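Local coordinates for protein aminoglycoside phosphotransferase (Alicyclobacillus acidocaldarius subsp. acidocaldarius, PDB 4PDY) that probably transfers a phosphate group to a small-molecule substrate, as a kinase-like phosphotransferase, and binds a histidine, at residues D153-G156 and L157-R161; A160-R163 and D164-Q167; R189-L192 and H193-A197; E198-A201 and L202-D205; F315-D318 and P319-D323. One frame throughout, in Å; residues are numbered along the deposited sequence.

Interaction 1: residues D153-G156 and L157-R161; sequences DVFG and LFQAR
In the first turns of helix 154-173, begun by the N-cap D153, the F155 ring carries Q159 on one of its faces: CB of Q159 stands over the rim of that face, and the amide reaches on to the far end of the ring, where NE2 is 3.5 Å from F155 CZ. Amide and ring do not stack flat; their planes are 67° apart. The other aromatic ring, F158, is met at its edge by V154, whose CG2 lies in the ring plane 3.6 Å from F158 CE2, with V154 O also near that edge. Further along, L157 CG sits over the centre of one face of the R161 guanidinium while F158 CE1 meets that group at its edge. The cap itself is a single bond: D153 OD1 takes the amide of G156 at 3.0 Å, approached from above the carboxylate plane, and so gives one of the otherwise unbonded first-turn N-H groups an acceptor. G156 has no CB, and the space one would take is filled by D153 OD2, consistent with the cap lying close over the turn. Behind it the backbone ladder starts at once with L157 N to D153 O. F155 gets to Q159 because its CG is anti to the backbone N (chi1 173°), and Q159 swings out the same way. On the inner side V154, F155 and F158 pack against F203 of helix 189-203, and F158 also meets F301. At the solvent side one water donates both to G156 O, at 2.8 Å, and to Q159 OE1, at 3.2 Å.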
loop_
_atom_site.group_PDB
_atom_site.type_symbol
_atom_site.label_atom_id
_atom_site.label_comp_id
_atom_site.label_asym_id
_atom_site.label_seq_id
_atom_site.Cartn_x
_atom_site.Cartn_y
_atom_site.Cartn_z
ATOM N N ASP A 153 6.820 -11.078 -9.784
ATOM C CA ASP A 153 8.230 -11.089 -10.113
ATOM C C ASP A 153 8.895 -9.863 -9.471
ATOM O O ASP A 153 9.227 -8.878 -10.149
ATOM C CB ASP A 153 8.401 -11.085 -11.635
ATOM C CG ASP A 153 9.852 -10.982 -12.057
ATOM O OD1 ASP A 153 10.732 -11.357 -11.246
ATOM O OD2 ASP A 153 10.103 -10.510 -13.190
ATOM N N VAL A 154 9.074 -9.929 -8.155
ATOM C CA VAL A 154 9.625 -8.795 -7.417
ATOM C C VAL A 154 11.091 -8.544 -7.812
ATOM O O VAL A 154 11.500 -7.398 -7.946
ATOM C CB VAL A 154 9.410 -8.927 -5.882
ATOM C CG1 VAL A 154 10.262 -10.037 -5.276
ATOM C CG2 VAL A 154 9.703 -7.617 -5.175
ATOM N N PHE A 155 11.893 -9.596 -8.010
ATOM C CA PHE A 155 13.267 -9.382 -8.461
ATOM C C PHE A 155 13.303 -8.572 -9.769
ATOM O O PHE A 155 14.038 -7.600 -9.880
ATOM C CB PHE A 155 14.043 -10.695 -8.636
ATOM C CG PHE A 155 15.404 -10.499 -9.249
ATOM C CD1 PHE A 155 16.484 -10.109 -8.462
ATOM C CD2 PHE A 155 15.606 -10.681 -10.614
ATOM C CE1 PHE A 155 17.736 -9.924 -9.018
ATOM C CE2 PHE A 155 16.850 -10.456 -11.173
ATOM C CZ PHE A 155 17.914 -10.079 -10.381
ATOM N N GLY A 156 12.521 -8.991 -10.760
ATOM C CA GLY A 156 12.550 -8.345 -12.078
ATOM C C GLY A 156 12.130 -6.890 -11.999
ATOM O O GLY A 156 12.667 -6.047 -12.709
ATOM N N LEU A 157 11.157 -6.607 -11.146
ATOM C CA LEU A 157 10.683 -5.243 -10.948
ATOM C C LEU A 157 11.813 -4.345 -10.446
ATOM O O LEU A 157 12.089 -3.282 -11.003
ATOM C CB LEU A 157 9.525 -5.260 -9.951
ATOM C CG LEU A 157 8.904 -3.934 -9.532
ATOM C CD1 LEU A 157 8.097 -3.310 -10.668
ATOM C CD2 LEU A 157 8.021 -4.185 -8.319
ATOM N N PHE A 158 12.505 -4.806 -9.411
ATOM C CA PHE A 158 13.585 -4.032 -8.842
ATOM C C PHE A 158 14.827 -3.993 -9.743
ATOM O O PHE A 158 15.516 -2.965 -9.794
ATOM C CB PHE A 158 13.884 -4.485 -7.415
ATOM C CG PHE A 158 12.876 -3.956 -6.403
ATOM C CD1 PHE A 158 12.860 -2.614 -6.055
ATOM C CD2 PHE A 158 11.919 -4.780 -5.849
ATOM C CE1 PHE A 158 11.936 -2.112 -5.148
ATOM C CE2 PHE A 158 10.990 -4.291 -4.942
ATOM C CZ PHE A 158 11.007 -2.963 -4.588
ATOM N N GLN A 159 15.108 -5.091 -10.465
ATOM C CA GLN A 159 16.204 -5.072 -11.424
ATOM C C GLN A 159 15.985 -3.990 -12.488
ATOM O O GLN A 159 16.902 -3.257 -12.847
ATOM C CB GLN A 159 16.370 -6.430 -12.078
ATOM C CG GLN A 159 17.492 -6.459 -13.084
ATOM C CD GLN A 159 17.737 -7.855 -13.568
ATOM O OE1 GLN A 159 16.869 -8.475 -14.183
ATOM N NE2 GLN A 159 18.902 -8.372 -13.248
ATOM N N ALA A 160 14.753 -3.892 -12.979
ATOM C CA ALA A 160 14.420 -2.901 -13.986
ATOM C C ALA A 160 14.562 -1.482 -13.431
ATOM O O ALA A 160 15.089 -0.589 -14.097
ATOM C CB ALA A 160 13.003 -3.135 -14.498
ATOM N N ARG A 161 14.127 -1.303 -12.188
ATOM C CA ARG A 161 14.246 0.007 -11.524
ATOM C C ARG A 161 15.708 0.415 -11.334
ATOM O O ARG A 161 16.075 1.571 -11.533
ATOM C CB ARG A 161 13.501 0.026 -10.185
ATOM C CG ARG A 161 11.997 -0.083 -10.381
ATOM C CD ARG A 161 11.281 -0.324 -9.071
ATOM N NE ARG A 161 9.831 -0.214 -9.251
ATOM C CZ ARG A 161 8.951 -0.515 -8.307
ATOM N NH1 ARG A 161 9.363 -0.960 -7.124
ATOM N NH2 ARG A 161 7.651 -0.367 -8.539
HETATM O O HOH W 1 14.204 -6.800 -14.906
#

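Interaction 2: residues A160-R163 and D164-Q167; sequences ARWR and DLRQ
The aliphatic part of R166 crosses one face of the W162 indole, one turn further along helix 154-173, in an i to i+4 CH-pi contact: CB of R166 is 4.2 Å from the centroid of the six-membered ring of W162 and 14° off the normal. Each backbone acceptor of the first turn is taken by an amide of the next, A160 O by D164 N, R161 O by L165 N, W162 O by R166 N and R163 O by Q167 N. The W162 to R166 bond is the straightest of the four, with 171° at the hydrogen. R163 O has a second partner, a water that donates to it at 2.8 Å. R166 has two conformers, and its outer atoms are described here in one of them. In that conformer the same water accepts from R166 NH2, in the plane of the guanidinium, as well as from Q167 NE2 at 3.0 Å, tying two side-chain donors to one carbonyl. D164 is satisfied across the helix interface: OD2 bonds to H310 ND1 and W306 NE1, and OD1 to H314 NE2, all of helix 303-315. R163 NE and R166 NH2, like charges, stay 5.2 Å apart. W162 turns its indole toward helix 189-203, where H193 lies nearly parallel to it. In the conformer described, the bend of R166 at chi3 (44°) leaves W162 NE1 standing over the rim of one guanidinium face, 4.0 Å from R166 NH1.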
loop_
_atom_site.group_PDB
_atom_site.type_symbol
_atom_site.label_atom_id
_atom_site.label_comp_id
_atom_site.label_asym_id
_atom_site.label_seq_id
_atom_site.Cartn_x
_atom_site.Cartn_y
_atom_site.Cartn_z
ATOM N N ALA A 160 14.753 -3.892 -12.979
ATOM C CA ALA A 160 14.420 -2.901 -13.986
ATOM C C ALA A 160 14.562 -1.482 -13.431
ATOM O O ALA A 160 15.089 -0.589 -14.097
ATOM C CB ALA A 160 13.003 -3.135 -14.498
ATOM N N ARG A 161 14.127 -1.303 -12.188
ATOM C CA ARG A 161 14.246 0.007 -11.524
ATOM C C ARG A 161 15.708 0.415 -11.334
ATOM O O ARG A 161 16.075 1.571 -11.533
ATOM C CB ARG A 161 13.501 0.026 -10.185
ATOM C CG ARG A 161 11.997 -0.083 -10.381
ATOM C CD ARG A 161 11.281 -0.324 -9.071
ATOM N NE ARG A 161 9.831 -0.214 -9.251
ATOM C CZ ARG A 161 8.951 -0.515 -8.307
ATOM N NH1 ARG A 161 9.363 -0.960 -7.124
ATOM N NH2 ARG A 161 7.651 -0.367 -8.539
ATOM N N TRP A 162 16.557 -0.564 -10.999
ATOM C CA TRP A 162 17.972 -0.272 -10.848
ATOM C C TRP A 162 18.578 0.170 -12.203
ATOM O O TRP A 162 19.314 1.152 -12.292
ATOM C CB TRP A 162 18.736 -1.496 -10.303
ATOM C CG TRP A 162 20.231 -1.404 -10.528
ATOM C CD1 TRP A 162 21.019 -2.307 -11.189
ATOM C CD2 TRP A 162 21.083 -0.319 -10.165
ATOM N NE1 TRP A 162 22.316 -1.853 -11.241
ATOM C CE2 TRP A 162 22.380 -0.627 -10.629
ATOM C CE3 TRP A 162 20.869 0.902 -9.506
ATOM C CZ2 TRP A 162 23.470 0.224 -10.424
ATOM C CZ3 TRP A 162 21.948 1.756 -9.312
ATOM C CH2 TRP A 162 23.237 1.411 -9.774
ATOM N N ARG A 163 18.272 -0.582 -13.252
ATOM C CA ARG A 163 18.772 -0.251 -14.576
ATOM C C ARG A 163 18.334 1.148 -15.001
ATOM O O ARG A 163 19.110 1.921 -15.537
ATOM C CB ARG A 163 18.321 -1.299 -15.592
ATOM C CG ARG A 163 19.039 -2.624 -15.393
ATOM C CD ARG A 163 18.443 -3.742 -16.215
ATOM N NE ARG A 163 19.299 -4.929 -16.142
ATOM C CZ ARG A 163 18.942 -6.150 -16.522
ATOM N NH1 ARG A 163 17.723 -6.387 -16.999
ATOM N NH2 ARG A 163 19.811 -7.144 -16.407
ATOM N N ASP A 164 17.090 1.491 -14.672
ATOM C CA ASP A 164 16.550 2.827 -14.954
ATOM C C ASP A 164 17.298 3.913 -14.172
ATOM O O ASP A 164 17.740 4.922 -14.726
ATOM C CB ASP A 164 15.072 2.805 -14.582
ATOM C CG ASP A 164 14.318 4.067 -14.994
ATOM O OD1 ASP A 164 14.670 4.727 -15.981
ATOM O OD2 ASP A 164 13.341 4.398 -14.288
ATOM N N LEU A 165 17.459 3.678 -12.869
ATOM C CA LEU A 165 18.135 4.628 -12.004
ATOM C C LEU A 165 19.558 4.932 -12.502
ATOM O O LEU A 165 19.956 6.089 -12.566
ATOM C CB LEU A 165 18.147 4.134 -10.559
ATOM C CG LEU A 165 18.738 5.070 -9.495
ATOM C CD1 LEU A 165 18.075 6.450 -9.511
ATOM C CD2 LEU A 165 18.596 4.418 -8.129
ATOM N N ARG A 166 20.314 3.889 -12.852
ATOM C CA ARG A 166 21.665 4.063 -13.370
ATOM C C ARG A 166 21.681 4.875 -14.670
ATOM O O ARG A 166 22.508 5.767 -14.841
ATOM C CB ARG A 166 22.303 2.695 -13.588
ATOM C CG ARG A 166 23.817 2.706 -13.624
ATOM C CD ARG A 166 24.319 1.279 -13.765
ATOM N NE ARG A 166 23.556 0.534 -14.762
ATOM C CZ ARG A 166 23.761 -0.749 -15.049
ATOM N NH1 ARG A 166 24.691 -1.422 -14.396
ATOM N NH2 ARG A 166 23.028 -1.362 -15.969
ATOM N N GLN A 167 20.755 4.572 -15.576
ATOM C CA GLN A 167 20.642 5.330 -16.817
ATOM C C GLN A 167 20.303 6.787 -16.567
ATOM O O GLN A 167 20.864 7.660 -17.208
ATOM C CB GLN A 167 19.630 4.699 -17.771
ATOM C CG GLN A 167 20.142 3.439 -18.451
ATOM C CD GLN A 167 21.502 3.627 -19.119
ATOM O OE1 GLN A 167 21.702 4.568 -19.899
ATOM N NE2 GLN A 167 22.455 2.727 -18.808
HETATM O O HOH W 2 21.398 0.795 -16.764
#

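Interaction 3: residues R189-L192 and H193-A197; sequences RDEL and HRDAA
E191 and D195, one turn apart on helix 189-203, are joined by a water that donates to D195 OD2 at 2.7 Å and to E191 OE1 at 2.9 Å. The stronger links of D195 leave the helix: OD2 forms a salt bridge with R335, and OD1 one with R300 besides a hydrogen bond from Q336. The two acidic side chains run side by side and point the same way, their carboxylate planes 31° apart and OE1 of E191 4.3 Å from OD2 of D195. The backbone ladder runs beneath, for example D195 N to E191 O at 3.0 Å. A second water spans D190 OD1 and H193 ND1. Outward from the polar groups, R194 sets one face of its guanidinium over E191, with R194 NH2 4.0 Å from E191 CA, after a bend at chi3 (-28°). L192 and A196 face P302, and L192 and H193 pack on W169 of helix 154-173. An alanine in place of D195 would probably cost R335 and R300 their salt bridges to this carboxylate and leave the bridging water without one of its acceptors. Two acids so close would be expected to repel, but the shared water and the arginines bound to D195 are likely to offset much of that charge.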
loop_
_atom_site.group_PDB
_atom_site.type_symbol
_atom_site.label_atom_id
_atom_site.label_comp_id
_atom_site.label_asym_id
_atom_site.label_seq_id
_atom_site.Cartn_x
_atom_site.Cartn_y
_atom_site.Cartn_z
ATOM N N ARG A 189 25.202 9.082 -5.963
ATOM C CA ARG A 189 25.273 7.898 -6.820
ATOM C C ARG A 189 25.886 6.691 -6.128
ATOM O O ARG A 189 25.411 5.581 -6.296
ATOM C CB ARG A 189 26.111 8.177 -8.060
ATOM C CG ARG A 189 25.397 8.975 -9.126
ATOM C CD ARG A 189 26.384 9.333 -10.234
ATOM N NE ARG A 189 27.188 10.495 -9.849
ATOM C CZ ARG A 189 28.192 10.996 -10.561
ATOM N NH1 ARG A 189 28.578 10.422 -11.708
ATOM N NH2 ARG A 189 28.825 12.077 -10.103
ATOM N N ASP A 190 26.954 6.897 -5.370
ATOM C CA ASP A 190 27.653 5.758 -4.799
ATOM C C ASP A 190 26.789 5.080 -3.733
ATOM O O ASP A 190 26.717 3.837 -3.709
ATOM C CB ASP A 190 29.044 6.147 -4.291
ATOM C CG ASP A 190 30.026 6.457 -5.438
ATOM O OD1 ASP A 190 30.344 5.546 -6.257
ATOM O OD2 ASP A 190 30.488 7.614 -5.519
ATOM N N GLU A 191 26.058 5.860 -2.919
ATOM C CA GLU A 191 25.157 5.250 -1.936
ATOM C C GLU A 191 23.976 4.557 -2.609
ATOM O O GLU A 191 23.530 3.498 -2.179
ATOM C CB GLU A 191 24.631 6.259 -0.908
ATOM C CG GLU A 191 23.556 5.678 0.030
ATOM C CD GLU A 191 22.958 6.685 1.013
ATOM O OE1 GLU A 191 21.756 7.099 0.828
ATOM O OE2 GLU A 191 23.696 7.054 1.963
ATOM N N LEU A 192 23.412 5.197 -3.618
ATOM C CA LEU A 192 22.286 4.602 -4.320
ATOM C C LEU A 192 22.697 3.273 -4.966
ATOM O O LEU A 192 21.978 2.287 -4.890
ATOM C CB LEU A 192 21.767 5.576 -5.380
ATOM C CG LEU A 192 21.094 6.859 -4.888
ATOM C CD1 LEU A 192 20.788 7.710 -6.110
ATOM C CD2 LEU A 192 19.820 6.544 -4.138
ATOM N N HIS A 193 23.868 3.275 -5.594
ATOM C CA HIS A 193 24.414 2.065 -6.230
ATOM C C HIS A 193 24.607 0.949 -5.193
ATOM O O HIS A 193 24.183 -0.195 -5.407
ATOM C CB HIS A 193 25.723 2.411 -6.953
ATOM C CG HIS A 193 26.352 1.272 -7.701
ATOM N ND1 HIS A 193 27.628 1.345 -8.207
ATOM C CD2 HIS A 193 25.883 0.049 -8.039
ATOM C CE1 HIS A 193 27.923 0.214 -8.822
ATOM N NE2 HIS A 193 26.882 -0.592 -8.732
ATOM N N ARG A 194 25.199 1.294 -4.060
ATOM C CA ARG A 194 25.443 0.316 -2.996
ATOM C C ARG A 194 24.134 -0.295 -2.510
ATOM O O ARG A 194 23.999 -1.507 -2.382
ATOM C CB ARG A 194 26.185 0.946 -1.816
ATOM C CG ARG A 194 26.717 -0.090 -0.842
ATOM C CD ARG A 194 27.236 0.456 0.487
ATOM N NE ARG A 194 27.756 1.821 0.421
ATOM C CZ ARG A 194 27.235 2.893 1.029
ATOM N NH1 ARG A 194 26.160 2.814 1.796
ATOM N NH2 ARG A 194 27.823 4.071 0.875
ATOM N N ASP A 195 23.146 0.560 -2.249
ATOM C CA ASP A 195 21.875 0.064 -1.756
ATOM C C ASP A 195 21.145 -0.821 -2.773
ATOM O O ASP A 195 20.584 -1.856 -2.417
ATOM C CB ASP A 195 20.956 1.234 -1.386
ATOM C CG ASP A 195 21.274 1.874 -0.040
ATOM O OD1 ASP A 195 22.031 1.302 0.766
ATOM O OD2 ASP A 195 20.713 2.975 0.212
ATOM N N ALA A 196 21.115 -0.400 -4.041
ATOM C CA ALA A 196 20.475 -1.207 -5.075
ATOM C C ALA A 196 21.163 -2.574 -5.201
ATOM O O ALA A 196 20.484 -3.593 -5.304
ATOM C CB ALA A 196 20.489 -0.492 -6.415
ATOM N N ALA A 197 22.500 -2.582 -5.210
ATOM C CA ALA A 197 23.252 -3.831 -5.305
ATOM C C ALA A 197 22.981 -4.747 -4.120
ATOM O O ALA A 197 22.798 -5.950 -4.300
ATOM C CB ALA A 197 24.737 -3.538 -5.451
HETATM O O HOH W 3 28.507 4.097 -8.427
HETATM O O HOH W 4 20.058 5.400 -0.833
#

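Interaction 4: residues E198-A201 and L202-D205; sequences ESLA and LFED
S199 and F203 meet side chain to side chain one turn apart, OG of S199 lying 3.3 Å from CE2 of F203 near the rim of the ring. The hydroxyl is anti to its own backbone N (chi1 169°), which places OG beside CE2; its polar partner, though, is A297 O on helix 289-300. Apolar contact is slighter: L200 CD2 approaches F203 CD2 at 4.4 Å, and L200 CA lies at the edge of the ring. The hydrogen bonds are those of the closing turns of helix 189-203. L202 N binds E198 O, and F203 N binds S199 O at 3.0 Å. E204 N then reaches L200 O at 3.1 Å with a bent angle of 135°, and also makes a weak bond to A201 O. D205 N turns back to L202 O at 3.1 Å. Among the charged groups, D205 OD2 forms a salt bridge with R293. An alanine at F203 would probably open a gap beside V154 and F158 and take the ring away from the S199 hydroxyl. F203 lies between helix 154-173 and helix 289-300, packing on A297 and I298 of the latter, while L202 also rests on helix 289-300.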
loop_
_atom_site.group_PDB
_atom_site.type_symbol
_atom_site.label_atom_id
_atom_site.label_comp_id
_atom_site.label_asym_id
_atom_site.label_seq_id
_atom_site.Cartn_x
_atom_site.Cartn_y
_atom_site.Cartn_z
ATOM N N GLU A 198 22.916 -4.179 -2.907
ATOM C CA GLU A 198 22.654 -4.984 -1.710
ATOM C C GLU A 198 21.249 -5.554 -1.751
ATOM O O GLU A 198 21.032 -6.697 -1.372
ATOM C CB GLU A 198 22.871 -4.170 -0.429
ATOM C CG GLU A 198 24.335 -3.816 -0.185
ATOM C CD GLU A 198 24.561 -2.949 1.044
ATOM O OE1 GLU A 198 23.598 -2.703 1.774
ATOM O OE2 GLU A 198 25.710 -2.528 1.296
ATOM N N SER A 199 20.298 -4.751 -2.238
ATOM C CA SER A 199 18.922 -5.225 -2.368
ATOM C C SER A 199 18.787 -6.388 -3.355
ATOM O O SER A 199 18.209 -7.428 -3.034
ATOM C CB SER A 199 18.008 -4.067 -2.793
ATOM O OG SER A 199 16.721 -4.541 -3.164
ATOM N N LEU A 200 19.339 -6.211 -4.550
ATOM C CA LEU A 200 19.254 -7.259 -5.559
ATOM C C LEU A 200 19.983 -8.526 -5.100
ATOM O O LEU A 200 19.499 -9.607 -5.359
ATOM C CB LEU A 200 19.783 -6.771 -6.903
ATOM C CG LEU A 200 18.985 -5.624 -7.551
ATOM C CD1 LEU A 200 19.682 -5.151 -8.814
ATOM C CD2 LEU A 200 17.572 -6.055 -7.875
ATOM N N ALA A 201 21.092 -8.382 -4.367
ATOM C CA ALA A 201 21.784 -9.561 -3.806
ATOM C C ALA A 201 20.877 -10.315 -2.828
ATOM O O ALA A 201 20.826 -11.548 -2.810
ATOM C CB ALA A 201 23.098 -9.170 -3.130
ATOM N N LEU A 202 20.116 -9.569 -2.022
ATOM C CA LEU A 202 19.181 -10.213 -1.099
ATOM C C LEU A 202 18.069 -10.938 -1.829
ATOM O O LEU A 202 17.700 -12.049 -1.456
ATOM C CB LEU A 202 18.572 -9.216 -0.113
ATOM C CG LEU A 202 19.468 -8.835 1.065
ATOM C CD1 LEU A 202 18.874 -7.626 1.762
ATOM C CD2 LEU A 202 19.619 -9.985 2.042
ATOM N N PHE A 203 17.548 -10.335 -2.889
ATOM C CA PHE A 203 16.530 -11.002 -3.702
ATOM C C PHE A 203 17.032 -12.300 -4.354
ATOM O O PHE A 203 16.231 -13.175 -4.635
ATOM C CB PHE A 203 15.974 -10.069 -4.784
ATOM C CG PHE A 203 14.995 -9.029 -4.275
ATOM C CD1 PHE A 203 13.782 -9.392 -3.682
ATOM C CD2 PHE A 203 15.277 -7.691 -4.438
ATOM C CE1 PHE A 203 12.884 -8.424 -3.240
ATOM C CE2 PHE A 203 14.384 -6.725 -3.993
ATOM C CZ PHE A 203 13.196 -7.097 -3.399
ATOM N N GLU A 204 18.347 -12.394 -4.584
ATOM C CA GLU A 204 19.004 -13.587 -5.173
ATOM C C GLU A 204 19.394 -14.643 -4.137
ATOM O O GLU A 204 19.817 -15.735 -4.508
ATOM C CB GLU A 204 20.218 -13.135 -5.987
ATOM C CG GLU A 204 19.813 -12.295 -7.187
ATOM C CD GLU A 204 20.977 -11.837 -8.031
ATOM O OE1 GLU A 204 22.106 -11.744 -7.508
ATOM O OE2 GLU A 204 20.758 -11.554 -9.229
ATOM N N ASP A 205 19.227 -14.344 -2.855
ATOM C CA ASP A 205 19.532 -15.294 -1.804
ATOM C C ASP A 205 18.484 -16.396 -1.749
ATOM O O ASP A 205 17.273 -16.153 -1.818
ATOM C CB ASP A 205 19.650 -14.606 -0.430
ATOM C CG ASP A 205 20.946 -13.799 -0.270
ATOM O OD1 ASP A 205 21.945 -14.095 -0.977
ATOM O OD2 ASP A 205 20.976 -12.866 0.581
#

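Interaction 5: residues F315-D318 and P319-D323; sequences FAAD and PSQLD
A capping box opens helix 319-347, with D318 at the N-cap and Q321 folding back onto it. D318 OD1 accepts twice from S320: from the backbone N at 2.8 Å, through the anti lone pair, and from OG at 2.9 Å, which comes from above the carboxylate plane. With CG anti to the backbone N (chi1 -172°), the carboxylate of D318 swings forward over the first turn. Q321 OE1 takes a weak bond from D318 N at 3.0 Å, the side-chain-to-N-cap half of the box. The other end of the same amide goes further back, Q321 NE2 donating to A316 O at 3.0 Å along an almost straight line (176°), with the acceptor in the amide plane. Q321 N closes the turn on D318 O at 2.9 Å. P319 follows the cap directly, its ring nitrogen having no hydrogen to give. Q321 OE1 is also held by R312 of helix 303-315, and its chain packs on I308 and A311 there and on F181 of helix 180-187. With bonds at both its oxygen and its nitrogen, the buried amide of Q321 is fixed in its rotation, and the negative D318 at the start of the helix is likely to be favoured by the helix dipole.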
loop_
_atom_site.group_PDB
_atom_site.type_symbol
_atom_site.label_atom_id
_atom_site.label_comp_id
_atom_site.label_asym_id
_atom_site.label_seq_id
_atom_site.Cartn_x
_atom_site.Cartn_y
_atom_site.Cartn_z
ATOM N N PHE A 315 8.878 11.696 -17.320
ATOM C CA PHE A 315 7.644 12.444 -17.442
ATOM C C PHE A 315 7.987 13.916 -17.620
ATOM O O PHE A 315 8.102 14.385 -18.752
ATOM C CB PHE A 315 6.685 12.152 -16.275
ATOM C CG PHE A 315 6.405 10.690 -16.038
ATOM C CD1 PHE A 315 6.511 9.751 -17.058
ATOM C CD2 PHE A 315 6.026 10.251 -14.777
ATOM C CE1 PHE A 315 6.284 8.408 -16.801
ATOM C CE2 PHE A 315 5.779 8.905 -14.522
ATOM C CZ PHE A 315 5.909 7.987 -15.543
ATOM N N ALA A 316 8.197 14.637 -16.523
ATOM C CA ALA A 316 8.612 16.047 -16.588
ATOM C C ALA A 316 9.043 16.483 -15.203
ATOM O O ALA A 316 8.618 15.908 -14.187
ATOM C CB ALA A 316 7.503 16.976 -17.075
ATOM N N ALA A 317 9.867 17.518 -15.179
ATOM C CA ALA A 317 10.291 18.130 -13.941
ATOM C C ALA A 317 9.127 18.760 -13.187
ATOM O O ALA A 317 8.194 19.314 -13.777
ATOM C CB ALA A 317 11.382 19.168 -14.199
ATOM N N ASP A 318 9.232 18.687 -11.869
ATOM C CA ASP A 318 8.312 19.377 -10.954
ATOM C C ASP A 318 9.097 19.718 -9.702
ATOM O O ASP A 318 9.852 18.886 -9.203
ATOM C CB ASP A 318 7.126 18.458 -10.596
ATOM C CG ASP A 318 6.028 19.163 -9.805
ATOM O OD1 ASP A 318 6.265 19.577 -8.660
ATOM O OD2 ASP A 318 4.908 19.291 -10.332
ATOM N N PRO A 319 8.905 20.925 -9.151
ATOM C CA PRO A 319 9.652 21.305 -7.953
ATOM C C PRO A 319 9.458 20.345 -6.762
ATOM O O PRO A 319 10.348 20.226 -5.911
ATOM C CB PRO A 319 9.095 22.703 -7.620
ATOM C CG PRO A 319 8.621 23.211 -8.915
ATOM C CD PRO A 319 8.157 22.050 -9.726
ATOM N N SER A 320 8.313 19.663 -6.694
ATOM C CA SER A 320 8.087 18.698 -5.618
ATOM C C SER A 320 9.110 17.568 -5.609
ATOM O O SER A 320 9.379 17.003 -4.554
ATOM C CB SER A 320 6.683 18.114 -5.675
ATOM O OG SER A 320 6.466 17.355 -6.848
ATOM N N GLN A 321 9.659 17.252 -6.782
ATOM C CA GLN A 321 10.669 16.203 -6.887
ATOM C C GLN A 321 11.932 16.607 -6.147
ATOM O O GLN A 321 12.571 15.783 -5.495
ATOM C CB GLN A 321 10.981 15.938 -8.360
ATOM C CG GLN A 321 9.829 15.322 -9.116
ATOM C CD GLN A 321 9.849 15.631 -10.596
ATOM O OE1 GLN A 321 10.766 16.288 -11.091
ATOM N NE2 GLN A 321 8.819 15.187 -11.310
ATOM N N LEU A 322 12.330 17.860 -6.274
ATOM C CA LEU A 322 13.511 18.345 -5.558
ATOM C C LEU A 322 13.262 18.331 -4.058
ATOM O O LEU A 322 14.115 17.867 -3.282
ATOM C CB LEU A 322 13.968 19.722 -6.035
ATOM C CG LEU A 322 15.176 20.278 -5.280
ATOM C CD1 LEU A 322 16.421 19.389 -5.421
ATOM C CD2 LEU A 322 15.469 21.687 -5.742
ATOM N N ASP A 323 12.073 18.784 -3.639
ATOM C CA ASP A 323 11.700 18.711 -2.211
ATOM C C ASP A 323 11.879 17.265 -1.718
ATOM O O ASP A 323 12.475 17.028 -0.667
ATOM C CB ASP A 323 10.232 19.139 -1.935
ATOM C CG ASP A 323 9.932 20.575 -2.313
ATOM O OD1 ASP A 323 10.870 21.386 -2.404
ATOM O OD2 ASP A 323 8.729 20.898 -2.499
#

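Overall arrangement
All five contacts are local, four within helices and the fifth at the N-terminal end of one. Interactions 1 and 2 follow each other on helix 154-173, sharing A160 and R161, with centres 10 Å apart. Interactions 3 and 4 adjoin on helix 189-203. Interaction 1 touches 4 through F158 and F203, and interaction 2 touches 3 through W162 with H193 and A196. Interaction 5, last in the chain, touches none; its centre is 18 Å from that of interaction 2. The first four thus lie along two packed helices whose side chains also meet helices 289-300, 303-315 and 319-347, consistent with the helical lobe of a kinase-like phosphotransferase; none of their residues belongs to the histidine pocket.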